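Local coordinates for NTF2-like Protein (Anabaena variabilis ATCC 29413, PDB 3DMC) that is of unknown function but belongs to the SnoaL-like branch of the NTF2 superfamily, whose cone-shaped fold often encloses a ligand pocket, at residues 32-35 with 36-39. Numbering follows the deposited sequence.
Sequences KFLD and MLTE
Leu37 lies over one face of the Phe33 ring as the chain leaves the short helix 31-34. The meeting is a CH-pi contact: methyl CD2 of Leu37 sits 4.2 Å from the centroid of the Phe33 ring, 20° off the ring normal and shifted toward the rim. With CG anti to the backbone N (chi1 -177°), the Phe33 ring lies beside its own carbonyl carbon, on the side where Leu37 follows. The same ring also packs edge-to-face with Phe64 of helix 57-69.

The other branch of Leu37 turns mainly to Leu34. Its CD1 packs against CD2 of Leu34 at 3.8 Å. Leu34 in turn touches Ala60 and Lys61, and Leu37 touches Ile120. These contacts join the short helix and strand 37-38 to helix 57-69 and the curved sheet of the NTF2-like fold. Cutting Leu37 back to an alanine removes both methyls and would probably open a gap over this face of the Phe33 ring and beside Leu34 CD2.

Two backbone hydrogen bonds hold the turn out of the helix. Met36 N donates to Phe33 O at 3.0 Å, with an N-H...O angle of 148°. Leu37 N donates to Leu34 O, also at 3.0 Å and somewhat straighter, closing a type I beta turn from Leu34 to Leu37. Lys57 NZ donates to Leu34 O and Leu37 O, so Leu34 O has two donors. Backbone bonds from Met36 and Thr38 to Ile120 tie the segment to strand 119-127.

Selenomethionine Met36 rests its CB against Phe33 O at 3.5 Å, then bends at chi3. Its side chain packs on Val13, Gln16 and Phe20 of helix 9-27. On the exposed side, Asp35 OD1 is hydrogen-bonded to Gln31 NE2.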
ATOM      1  N   LYS A  32     -18.552  15.147   0.747  1.00 14.71           N
ATOM      2  CA  LYS A  32     -17.927  15.422   2.044  1.00 15.47           C
ATOM      3  C   LYS A  32     -16.432  15.135   1.926  1.00 12.67           C
ATOM      4  O   LYS A  32     -15.601  15.882   2.435  1.00 14.25           O
ATOM      5  CB  LYS A  32     -18.583  14.634   3.183  1.00 16.15           C
ATOM      6  CG  LYS A  32     -19.927  15.219   3.580  1.00 19.77           C
ATOM      7  CD  LYS A  32     -20.304  14.851   4.985  1.00 28.45           C
ATOM      8  CE  LYS A  32     -21.664  15.446   5.377  1.00 36.82           C
ATOM      9  NZ  LYS A  32     -21.636  16.937   5.438  1.00 39.91           N
ATOM     10  N   PHE A  33     -16.109  14.043   1.229  1.00 12.48           N
ATOM     11  CA  PHE A  33     -14.701  13.696   0.961  1.00 10.72           C
ATOM     12  C   PHE A  33     -14.042  14.773   0.090  1.00 11.58           C
ATOM     13  O   PHE A  33     -12.952  15.248   0.387  1.00 13.01           O
ATOM     14  CB  PHE A  33     -14.564  12.303   0.310  1.00  9.77           C
ATOM     15  CG  PHE A  33     -13.150  11.897   0.106  1.00 13.73           C
ATOM     16  CD1 PHE A  33     -12.336  11.633   1.208  1.00  9.81           C
ATOM     17  CD2 PHE A  33     -12.617  11.758  -1.172  1.00 15.39           C
ATOM     18  CE1 PHE A  33     -11.012  11.241   1.046  1.00  9.77           C
ATOM     19  CE2 PHE A  33     -11.297  11.380  -1.331  1.00 11.55           C
ATOM     20  CZ  PHE A  33     -10.491  11.130  -0.203  1.00 14.39           C
ATOM     21  N   LEU A  34     -14.722  15.164  -0.979  1.00 13.15           N
ATOM     22  CA  LEU A  34     -14.187  16.143  -1.927  1.00 13.19           C
ATOM     23  C   LEU A  34     -13.906  17.484  -1.251  1.00 13.71           C
ATOM     24  O   LEU A  34     -12.927  18.169  -1.546  1.00 13.58           O
ATOM     25  CB  LEU A  34     -15.163  16.365  -3.093  1.00 14.37           C
ATOM     26  CG  LEU A  34     -15.321  15.224  -4.089  1.00 16.90           C
ATOM     27  CD1 LEU A  34     -16.493  15.480  -5.019  1.00 13.81           C
ATOM     28  CD2 LEU A  34     -14.028  15.006  -4.892  1.00 17.06           C
ATOM     29  N   ASP A  35     -14.777  17.826  -0.318  1.00 15.03           N
ATOM     30  CA  ASP A  35     -14.699  19.119   0.355  1.00 15.97           C
ATOM     31  C   ASP A  35     -13.418  19.192   1.198  1.00 18.09           C
ATOM     32  O   ASP A  35     -12.950  20.272   1.588  1.00 19.45           O
ATOM     33  CB  ASP A  35     -15.937  19.378   1.221  1.00 16.58           C
ATOM     34  CG  ASP A  35     -17.148  19.810   0.405  1.00 19.15           C
ATOM     35  OD1 ASP A  35     -17.022  20.068  -0.806  1.00 20.73           O
ATOM     36  OD2 ASP A  35     -18.254  19.894   0.991  1.00 23.53           O
HETATM   37  N   MSE A  36     -12.861  18.023   1.493  1.00 16.32           N
HETATM   38  CA  MSE A  36     -11.676  17.972   2.337  1.00 15.78           C
HETATM   39  C   MSE A  36     -10.407  17.952   1.529  1.00 13.62           C
HETATM   40  O   MSE A  36      -9.315  17.878   2.094  1.00 14.37           O
HETATM   41  CB  MSE A  36     -11.694  16.750   3.243  1.00 17.08           C
HETATM   42  CG  MSE A  36     -12.380  16.989   4.553  1.00 21.53           C
HETATM   43 SE   MSE A  36     -12.061  15.368   5.467  0.75 23.34          SE
HETATM   44  CE  MSE A  36     -10.237  15.696   6.158  1.00 16.98           C
ATOM     45  N   LEU A  37     -10.551  18.018   0.211  1.00 12.32           N
ATOM     46  CA  LEU A  37      -9.381  17.965  -0.689  1.00 13.58           C
ATOM     47  C   LEU A  37      -8.885  19.365  -1.058  1.00 15.09           C
ATOM     48  O   LEU A  37      -9.671  20.285  -1.276  1.00 16.54           O
ATOM     49  CB  LEU A  37      -9.708  17.155  -1.957  1.00 14.98           C
ATOM     50  CG  LEU A  37     -10.425  15.828  -1.723  1.00  9.40           C
ATOM     51  CD1 LEU A  37     -10.665  15.060  -3.022  1.00 12.92           C
ATOM     52  CD2 LEU A  37      -9.597  14.976  -0.758  1.00  9.04           C
ATOM     53  N   THR A  38      -7.568  19.505  -1.120  1.00 15.90           N
ATOM     54  CA  THR A  38      -6.920  20.761  -1.508  1.00 14.15           C
ATOM     55  C   THR A  38      -7.136  21.037  -2.999  1.00 14.96           C
ATOM     56  O   THR A  38      -7.440  20.150  -3.794  1.00 14.21           O
ATOM     57  CB  THR A  38      -5.401  20.766  -1.204  1.00 12.74           C
ATOM     58  OG1 THR A  38      -4.766  19.760  -1.986  1.00 13.81           O
ATOM     59  CG2 THR A  38      -5.116  20.590   0.260  1.00 16.22           C
ATOM     60  N   GLU A  39      -6.975  22.295  -3.393  1.00 15.38           N
ATOM     61  CA  GLU A  39      -7.232  22.664  -4.773  1.00 17.39           C
ATOM     62  C   GLU A  39      -6.241  22.008  -5.735  1.00 17.09           C
ATOM     63  O   GLU A  39      -6.538  21.817  -6.917  1.00 19.29           O
ATOM     64  CB  GLU A  39      -7.201  24.192  -4.957  1.00 19.64           C
ATOM     65  CG  GLU A  39      -8.281  24.922  -4.157  1.00 28.80           C
ATOM     66  CD  GLU A  39      -9.682  24.370  -4.411  1.00 38.46           C
ATOM     67  OE1 GLU A  39     -10.100  24.273  -5.588  1.00 42.24           O
ATOM     68  OE2 GLU A  39     -10.374  24.036  -3.423  1.00 42.86           O
TER